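Local coordinates for macrodomain protein (Streptomyces coelicolor, PDB 5E3B), which probably removes ADP-ribose from ADP-ribosylated thymidine in DNA, as a macrodomain hydrolase whose loss increases antibiotic production in this bacterium, at residues A59-R62 / P67-A70; R72-D77 / A87-Q92; A100-Q105 / G123-R128. All blocks are in the same frame, centred on the assembly; numbering follows the deposited sequence.

Contact 1: A59-R62 / P67-A70; sequences AVSR and PEAA
In this macrodomain, helices 56-63 and 66-76, which follow strand 40-47 on one side of the central sheet, are two consecutive helices joined by a short turn and linked by Ser61 and Glu68. The Ser61 hydroxyl gives its proton to the carboxylate of Glu68, with OG 2.7 Å from OE1. It reaches OE1 on the anti side, 25° out of the carboxylate plane. Glu68 comes to this point on a fully stretched chain, with CG anti to the backbone N (chi1 177°). The chain runs alongside the hydroxyl, with Glu68 CB 3.3 Å from Ser61 OG, and brings OE1 up against it.

A water makes a second link between the same two residues. It donates to Ser61 OG at 2.9 Å and accepts from the backbone N of Glu68 at 2.8 Å, thereby satisfying an amide in the first turn of helix 66-76. Ser61 OG also bonds to Trp52 NE1, so three partners grip this one oxygen and should leave it little rotational freedom. The other carboxylate oxygen, Glu68 OE2, forms a salt bridge with Arg72 one turn further along its helix.

The other half of the contact, between the buried Val60 and Pro67, is apolar. Trp52 packs on Val60, Pro67 and Glu68 from the loop before helix 56-63. Val60 turns one methyl toward the proline ring: CG1, set anti to the backbone N (chi1 174°), lies 3.6 Å from Pro67 CB and 3.7 Å from Pro67 CG.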
loop_
_atom_site.group_PDB
_atom_site.type_symbol
_atom_site.label_atom_id
_atom_site.label_comp_id
_atom_site.label_asym_id
_atom_site.label_seq_id
_atom_site.Cartn_x
_atom_site.Cartn_y
_atom_site.Cartn_z
ATOM N N ALA A 59 2.837 -12.113 -2.494
ATOM C CA ALA A 59 1.559 -12.218 -3.128
ATOM C C ALA A 59 1.499 -11.297 -4.374
ATOM O O ALA A 59 1.034 -11.652 -5.427
ATOM C CB ALA A 59 0.388 -11.855 -2.227
ATOM N N VAL A 60 2.084 -10.100 -4.214
ATOM C CA VAL A 60 2.168 -9.179 -5.368
ATOM C C VAL A 60 3.011 -9.798 -6.520
ATOM O O VAL A 60 2.527 -9.796 -7.651
ATOM C CB VAL A 60 2.724 -7.798 -4.906
ATOM C CG1 VAL A 60 2.973 -6.869 -6.065
ATOM C CG2 VAL A 60 1.763 -7.204 -3.919
ATOM N N SER A 61 4.161 -10.318 -6.160
ATOM C CA SER A 61 5.061 -10.918 -7.215
ATOM C C SER A 61 4.482 -12.200 -7.807
ATOM O O SER A 61 4.770 -12.524 -8.970
ATOM C CB SER A 61 6.457 -11.045 -6.708
ATOM O OG SER A 61 7.072 -9.807 -6.471
ATOM N N ARG A 62 3.632 -12.884 -7.050
ATOM C CA ARG A 62 2.854 -13.978 -7.657
ATOM C C ARG A 62 1.919 -13.585 -8.694
ATOM O O ARG A 62 1.587 -14.481 -9.529
ATOM C CB ARG A 62 2.193 -14.867 -6.648
ATOM C CG ARG A 62 3.205 -15.743 -5.922
ATOM C CD ARG A 62 2.498 -16.744 -5.021
ATOM N NE ARG A 62 1.929 -16.164 -3.782
ATOM C CZ ARG A 62 2.599 -15.992 -2.623
ATOM N NH1 ARG A 62 3.888 -16.328 -2.482
ATOM N NH2 ARG A 62 1.983 -15.470 -1.593
ATOM N N PRO A 67 5.777 -4.452 -9.860
ATOM C CA PRO A 67 5.978 -3.775 -8.595
ATOM C C PRO A 67 7.286 -4.057 -7.889
ATOM O O PRO A 67 7.951 -3.144 -7.405
ATOM C CB PRO A 67 4.738 -4.179 -7.776
ATOM C CG PRO A 67 3.736 -4.489 -8.795
ATOM C CD PRO A 67 4.511 -5.177 -9.891
ATOM N N GLU A 68 7.677 -5.336 -7.845
ATOM C CA GLU A 68 8.929 -5.687 -7.279
ATOM C C GLU A 68 10.168 -5.064 -8.045
ATOM O O GLU A 68 11.047 -4.515 -7.422
ATOM C CB GLU A 68 9.081 -7.225 -7.168
ATOM C CG GLU A 68 10.422 -7.677 -6.633
ATOM C CD GLU A 68 10.644 -9.178 -6.516
ATOM O OE1 GLU A 68 9.727 -9.986 -6.806
ATOM O OE2 GLU A 68 11.791 -9.553 -6.157
ATOM N N ALA A 69 10.142 -5.175 -9.354
ATOM C CA ALA A 69 11.203 -4.565 -10.158
ATOM C C ALA A 69 11.303 -3.101 -9.908
ATOM O O ALA A 69 12.451 -2.593 -9.670
ATOM C CB ALA A 69 10.934 -4.830 -11.619
ATOM N N ALA A 70 10.160 -2.446 -9.884
ATOM C CA ALA A 70 10.110 -0.959 -9.624
ATOM C C ALA A 70 10.708 -0.635 -8.277
ATOM O O ALA A 70 11.475 0.362 -8.093
ATOM C CB ALA A 70 8.703 -0.454 -9.776
HETATM O O HOH W 1 5.954 -7.594 -7.993
#

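Contact 2: R72-D77 / A87-Q92; sequences RAWHRD and AVQFVQ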
loop_
_atom_site.group_PDB
_atom_site.type_symbol
_atom_site.label_atom_id
_atom_site.label_comp_id
_atom_site.label_asym_id
_atom_site.label_seq_id
_atom_site.Cartn_x
_atom_site.Cartn_y
_atom_site.Cartn_z
ATOM N N ARG A 72 12.749 -2.378 -6.278
ATOM C CA ARG A 72 14.221 -2.648 -6.130
ATOM C C ARG A 72 14.988 -1.552 -6.846
ATOM O O ARG A 72 16.019 -1.120 -6.302
ATOM C CB ARG A 72 14.531 -4.043 -6.653
ATOM C CG ARG A 72 13.935 -5.170 -5.846
ATOM C CD ARG A 72 14.623 -6.455 -6.160
ATOM N NE ARG A 72 13.978 -7.614 -5.523
ATOM C CZ ARG A 72 14.206 -8.038 -4.279
ATOM N NH1 ARG A 72 14.896 -7.371 -3.427
ATOM N NH2 ARG A 72 13.507 -9.093 -3.892
ATOM N N ALA A 73 14.517 -1.115 -8.010
ATOM C CA ALA A 73 15.218 -0.054 -8.771
ATOM C C ALA A 73 15.153 1.254 -8.021
ATOM O O ALA A 73 16.148 1.984 -7.875
ATOM C CB ALA A 73 14.622 0.083 -10.112
ATOM N N TRP A 74 13.981 1.584 -7.472
ATOM C CA TRP A 74 13.773 2.768 -6.646
ATOM C C TRP A 74 14.727 2.813 -5.480
ATOM O O TRP A 74 15.438 3.779 -5.281
ATOM C CB TRP A 74 12.298 2.862 -6.313
ATOM C CG TRP A 74 11.753 4.096 -5.634
ATOM C CD1 TRP A 74 12.116 5.395 -5.861
ATOM C CD2 TRP A 74 10.667 4.115 -4.714
ATOM N NE1 TRP A 74 11.300 6.249 -5.095
ATOM C CE2 TRP A 74 10.435 5.496 -4.356
ATOM C CE3 TRP A 74 9.892 3.115 -4.102
ATOM C CZ2 TRP A 74 9.426 5.854 -3.480
ATOM C CZ3 TRP A 74 8.893 3.472 -3.177
ATOM C CH2 TRP A 74 8.690 4.867 -2.899
ATOM N N HIS A 75 14.785 1.754 -4.709
ATOM C CA HIS A 75 15.723 1.659 -3.609
ATOM C C HIS A 75 17.226 1.735 -4.128
ATOM O O HIS A 75 18.010 2.479 -3.533
ATOM C CB HIS A 75 15.498 0.357 -2.897
ATOM C CG HIS A 75 16.516 0.100 -1.864
ATOM N ND1 HIS A 75 17.611 -0.710 -2.158
ATOM C CD2 HIS A 75 16.712 0.569 -0.620
ATOM C CE1 HIS A 75 18.393 -0.763 -1.112
ATOM N NE2 HIS A 75 17.907 0.008 -0.176
ATOM N N ARG A 76 17.536 1.009 -5.198
ATOM C CA ARG A 76 18.934 0.956 -5.653
ATOM C C ARG A 76 19.411 2.365 -6.013
ATOM O O ARG A 76 20.548 2.759 -5.695
ATOM C CB ARG A 76 19.026 0.017 -6.816
ATOM C CG ARG A 76 20.394 -0.119 -7.443
ATOM C CD ARG A 76 20.216 -1.326 -8.385
ATOM N NE ARG A 76 19.286 -1.129 -9.542
ATOM C CZ ARG A 76 18.158 -1.827 -9.900
ATOM N NH1 ARG A 76 17.587 -1.419 -11.021
ATOM N NH2 ARG A 76 17.520 -2.846 -9.212
ATOM N N ASP A 77 18.529 3.161 -6.541
ATOM C CA ASP A 77 18.849 4.493 -7.067
ATOM C C ASP A 77 18.507 5.619 -6.110
ATOM O O ASP A 77 18.380 6.781 -6.506
ATOM C CB ASP A 77 18.105 4.666 -8.387
ATOM C CG ASP A 77 18.548 3.650 -9.496
ATOM O OD1 ASP A 77 19.653 3.037 -9.405
ATOM O OD2 ASP A 77 17.784 3.434 -10.473
ATOM N N ALA A 87 7.358 8.057 1.385
ATOM C CA ALA A 87 7.219 8.130 -0.053
ATOM C C ALA A 87 6.446 6.909 -0.567
ATOM O O ALA A 87 6.353 5.888 0.095
ATOM C CB ALA A 87 8.543 8.247 -0.768
ATOM N N VAL A 88 5.856 7.123 -1.730
ATOM C CA VAL A 88 5.034 6.121 -2.365
ATOM C C VAL A 88 5.349 6.097 -3.849
ATOM O O VAL A 88 5.487 7.140 -4.491
ATOM C CB VAL A 88 3.551 6.376 -2.183
ATOM C CG1 VAL A 88 2.758 5.219 -2.816
ATOM C CG2 VAL A 88 3.199 6.520 -0.759
ATOM N N GLN A 89 5.444 4.873 -4.422
ATOM C CA GLN A 89 5.704 4.646 -5.851
ATOM C C GLN A 89 4.492 3.961 -6.397
ATOM O O GLN A 89 4.028 2.998 -5.772
ATOM C CB GLN A 89 6.909 3.738 -5.987
ATOM C CG GLN A 89 7.159 3.088 -7.307
ATOM C CD GLN A 89 8.342 2.191 -7.328
ATOM O OE1 GLN A 89 8.401 1.180 -6.616
ATOM N NE2 GLN A 89 9.325 2.557 -8.108
ATOM N N PHE A 90 3.928 4.429 -7.510
ATOM C CA PHE A 90 2.711 3.898 -8.070
ATOM C C PHE A 90 3.150 3.149 -9.358
ATOM O O PHE A 90 3.855 3.699 -10.226
ATOM C CB PHE A 90 1.664 4.996 -8.414
ATOM C CG PHE A 90 1.283 5.777 -7.196
ATOM C CD1 PHE A 90 0.311 5.310 -6.323
ATOM C CD2 PHE A 90 1.882 6.969 -6.922
ATOM C CE1 PHE A 90 0.026 5.978 -5.158
ATOM C CE2 PHE A 90 1.540 7.707 -5.779
ATOM C CZ PHE A 90 0.552 7.223 -4.944
ATOM N N VAL A 91 2.747 1.887 -9.463
ATOM C CA VAL A 91 3.181 1.004 -10.483
ATOM C C VAL A 91 1.974 0.408 -11.216
ATOM O O VAL A 91 1.159 -0.296 -10.615
ATOM C CB VAL A 91 4.048 -0.214 -9.944
ATOM C CG1 VAL A 91 4.533 -1.068 -11.107
ATOM C CG2 VAL A 91 5.207 0.299 -9.084
ATOM N N GLN A 92 1.800 0.708 -12.508
ATOM C CA GLN A 92 0.650 0.259 -13.279
ATOM C C GLN A 92 0.882 -1.202 -13.646
ATOM O O GLN A 92 1.915 -1.575 -14.188
ATOM C CB GLN A 92 0.373 1.161 -14.514
ATOM C CG GLN A 92 -0.977 0.822 -15.113
ATOM C CD GLN A 92 -1.354 1.729 -16.286
ATOM O OE1 GLN A 92 -0.524 2.582 -16.688
ATOM N NE2 GLN A 92 -2.553 1.523 -16.850
#
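Trp74, near the C-terminal end of helix 66-76, lays its indole against strand 88-94, the edge strand of the macrodomain sheet within this chain. With CG anti to the backbone N (chi1 -171°), the side chain heads for the strand, and its first atom, CB, lies 3.5 Å from Gln89 NE2. Farther out, the ring slides past the Gln89 side chain, which runs in the opposite direction. The indole and amide planes are 37° apart, too far from parallel for a flat stack. The indole nitrogen NE1 is bonded to Asp82 OD1 in the connecting loop, and Phe83 meets the ring edge-to-face, so the indole is fixed from the loop as well as from the strand.

On the six-membered ring, Trp74 CE3 has Gln89 OE1 at 3.5 Å, but this is packing: OE1 accepts a hydrogen bond from Asn101 ND2, while NE2 donates to Ala70 O. Held at both ends of its amide, Gln89 offers a fixed surface to the indole. Its beta methylene comes next: Gln89 CB, 3.5 Å from Trp74 CZ3, sits over one face as a CH-pi interaction, 3.6 Å from the ring centroid and 18° off the normal. Trp74 CH2 then meets the strand backbone obliquely, 3.6 Å from Gln89 N and 3.7 Å from Val88 C. At the far edge, close to the ring plane, Trp74 CZ2 touches Ala87 CB at 3.7 Å.

Contact 3: A100-Q105 / G123-R128; sequences ANMIGQ and GTALGR
Met102 on strand 97-105 meets Ala125 and Leu126 of helix 119-136 in a buried contact within the alpha/beta/alpha core of the macrodomain. All the interactions are apolar, and they divide into carbon-carbon and sulfur contacts. Among the carbons, Met102 CB and Ala125 CB are 3.8 Å apart; the small alanine lets the helix come near the sheet, with 5.8 Å between the CA atoms of these two residues. At the other end of the side chain, Met102 CE is 4.1 Å from Leu126 CD2, where the two side chains cross at a slant.

The sulfur lies between these points. Met102 CG is anti to the carbonyl carbon (chi1 -59°), and the chain stays extended to SD before bending at chi3 (-70°). Met102 SD comes within 3.9 Å of Leu126 CD2 and 4.0 Å of Ala125 CB, touching both helix residues.

Met102 also packs on Ala43 of strand 40-47, its parallel neighbour in the sheet, and its backbone bonds to His44 and Cys46 there. Ala125 reaches Val88 of the antiparallel strand 88-94, while Leu126 packs against Leu160, Ile161, Arg164 and Leu165, joining helix 119-136 to helix 154-166.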
loop_
_atom_site.group_PDB
_atom_site.type_symbol
_atom_site.label_atom_id
_atom_site.label_comp_id
_atom_site.label_asym_id
_atom_site.label_seq_id
_atom_site.Cartn_x
_atom_site.Cartn_y
_atom_site.Cartn_z
ATOM N N ALA A 100 0.564 0.494 -5.144
ATOM C CA ALA A 100 1.216 1.584 -4.474
ATOM C C ALA A 100 2.149 0.980 -3.442
ATOM O O ALA A 100 1.723 0.399 -2.434
ATOM C CB ALA A 100 0.181 2.503 -3.728
ATOM N N ASN A 101 3.440 1.041 -3.734
ATOM C CA ASN A 101 4.454 0.605 -2.826
ATOM C C ASN A 101 4.785 1.772 -1.850
ATOM O O ASN A 101 5.385 2.779 -2.240
ATOM C CB ASN A 101 5.747 0.231 -3.548
ATOM C CG ASN A 101 5.657 -0.940 -4.525
ATOM O OD1 ASN A 101 4.856 -1.852 -4.431
ATOM N ND2 ASN A 101 6.526 -0.852 -5.549
ATOM N N MET A 102 4.287 1.653 -0.629
ATOM C CA MET A 102 4.379 2.704 0.407
ATOM C C MET A 102 5.599 2.405 1.290
ATOM O O MET A 102 5.635 1.339 1.887
ATOM C CB MET A 102 3.185 2.740 1.308
ATOM C CG MET A 102 1.880 2.994 0.567
ATOM S SD MET A 102 0.432 3.248 1.664
ATOM C CE MET A 102 0.242 1.638 2.289
ATOM N N ILE A 103 6.487 3.358 1.453
ATOM C CA ILE A 103 7.636 3.110 2.358
ATOM C C ILE A 103 7.188 3.491 3.752
ATOM O O ILE A 103 7.245 4.702 4.135
ATOM C CB ILE A 103 8.888 3.889 1.892
ATOM C CG1 ILE A 103 9.278 3.615 0.435
ATOM C CG2 ILE A 103 10.029 3.513 2.845
ATOM C CD1 ILE A 103 9.376 2.145 0.046
ATOM N N GLY A 104 6.730 2.487 4.484
ATOM C CA GLY A 104 6.088 2.752 5.750
ATOM C C GLY A 104 6.731 2.121 6.910
ATOM O O GLY A 104 6.368 2.471 8.052
ATOM N N GLN A 105 7.639 1.175 6.678
ATOM C CA GLN A 105 8.221 0.338 7.733
ATOM C C GLN A 105 9.712 0.644 7.791
ATOM O O GLN A 105 10.415 0.642 6.782
ATOM C CB GLN A 105 7.978 -1.136 7.436
ATOM C CG GLN A 105 8.741 -2.052 8.325
ATOM C CD GLN A 105 8.614 -3.446 7.859
ATOM O OE1 GLN A 105 7.831 -3.726 6.947
ATOM N NE2 GLN A 105 9.448 -4.318 8.380
ATOM N N GLY A 123 1.229 7.560 7.763
ATOM C CA GLY A 123 0.283 8.668 7.571
ATOM C C GLY A 123 0.534 9.418 6.289
ATOM O O GLY A 123 -0.338 9.638 5.453
ATOM N N THR A 124 1.785 9.823 6.089
ATOM C CA THR A 124 2.227 10.562 4.933
ATOM C C THR A 124 1.951 9.761 3.635
ATOM O O THR A 124 1.400 10.249 2.637
ATOM C CB THR A 124 3.698 10.916 5.049
ATOM O OG1 THR A 124 3.799 11.828 6.206
ATOM C CG2 THR A 124 4.207 11.592 3.849
ATOM N N ALA A 125 2.318 8.501 3.700
ATOM C CA ALA A 125 2.171 7.636 2.525
ATOM C C ALA A 125 0.759 7.413 2.156
ATOM O O ALA A 125 0.358 7.443 0.984
ATOM C CB ALA A 125 2.846 6.260 2.753
ATOM N N LEU A 126 -0.064 7.151 3.154
ATOM C CA LEU A 126 -1.475 7.045 2.888
ATOM C C LEU A 126 -2.130 8.292 2.368
ATOM O O LEU A 126 -3.060 8.224 1.541
ATOM C CB LEU A 126 -2.266 6.556 4.120
ATOM C CG LEU A 126 -2.025 5.106 4.618
ATOM C CD1 LEU A 126 -2.590 4.906 6.008
ATOM C CD2 LEU A 126 -2.730 4.131 3.679
ATOM N N GLY A 127 -1.677 9.451 2.827
ATOM C CA GLY A 127 -2.126 10.676 2.235
ATOM C C GLY A 127 -1.768 10.840 0.788
ATOM O O GLY A 127 -2.567 11.297 -0.057
ATOM N N ARG A 128 -0.542 10.424 0.464
ATOM C CA ARG A 128 -0.149 10.402 -0.927
ATOM C C ARG A 128 -0.925 9.428 -1.817
ATOM O O ARG A 128 -1.213 9.728 -2.988
ATOM C CB ARG A 128 1.341 10.147 -1.048
ATOM C CG ARG A 128 2.100 11.269 -0.428
ATOM C CD ARG A 128 3.595 11.153 -0.554
ATOM N NE ARG A 128 4.213 12.310 0.114
ATOM C CZ ARG A 128 5.535 12.528 0.190
ATOM N NH1 ARG A 128 6.386 11.706 -0.429
ATOM N NH2 ARG A 128 6.010 13.590 0.886
#

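Overall arrangement
The contacts follow one another along the chain without overlap. Contacts 1 and 2, with centres about 11 Å apart, share helix 66-76: its start meets helix 56-63 and its end meets strand 88-94. That strand pairs antiparallel with strand 97-105 of contact 3, whose centre is about 12 Å from that of contact 2 and about 17 Å from that of contact 1. Helices 66-76 and 119-136 thus cover opposite faces of these adjoining strands, giving the layered macrodomain fold. Asn101, in the strand of contact 3, reaches the segments of contacts 1 and 2; its ND2 probably bonds to Pro67 O, which links the start of helix 66-76 to strand 97-105.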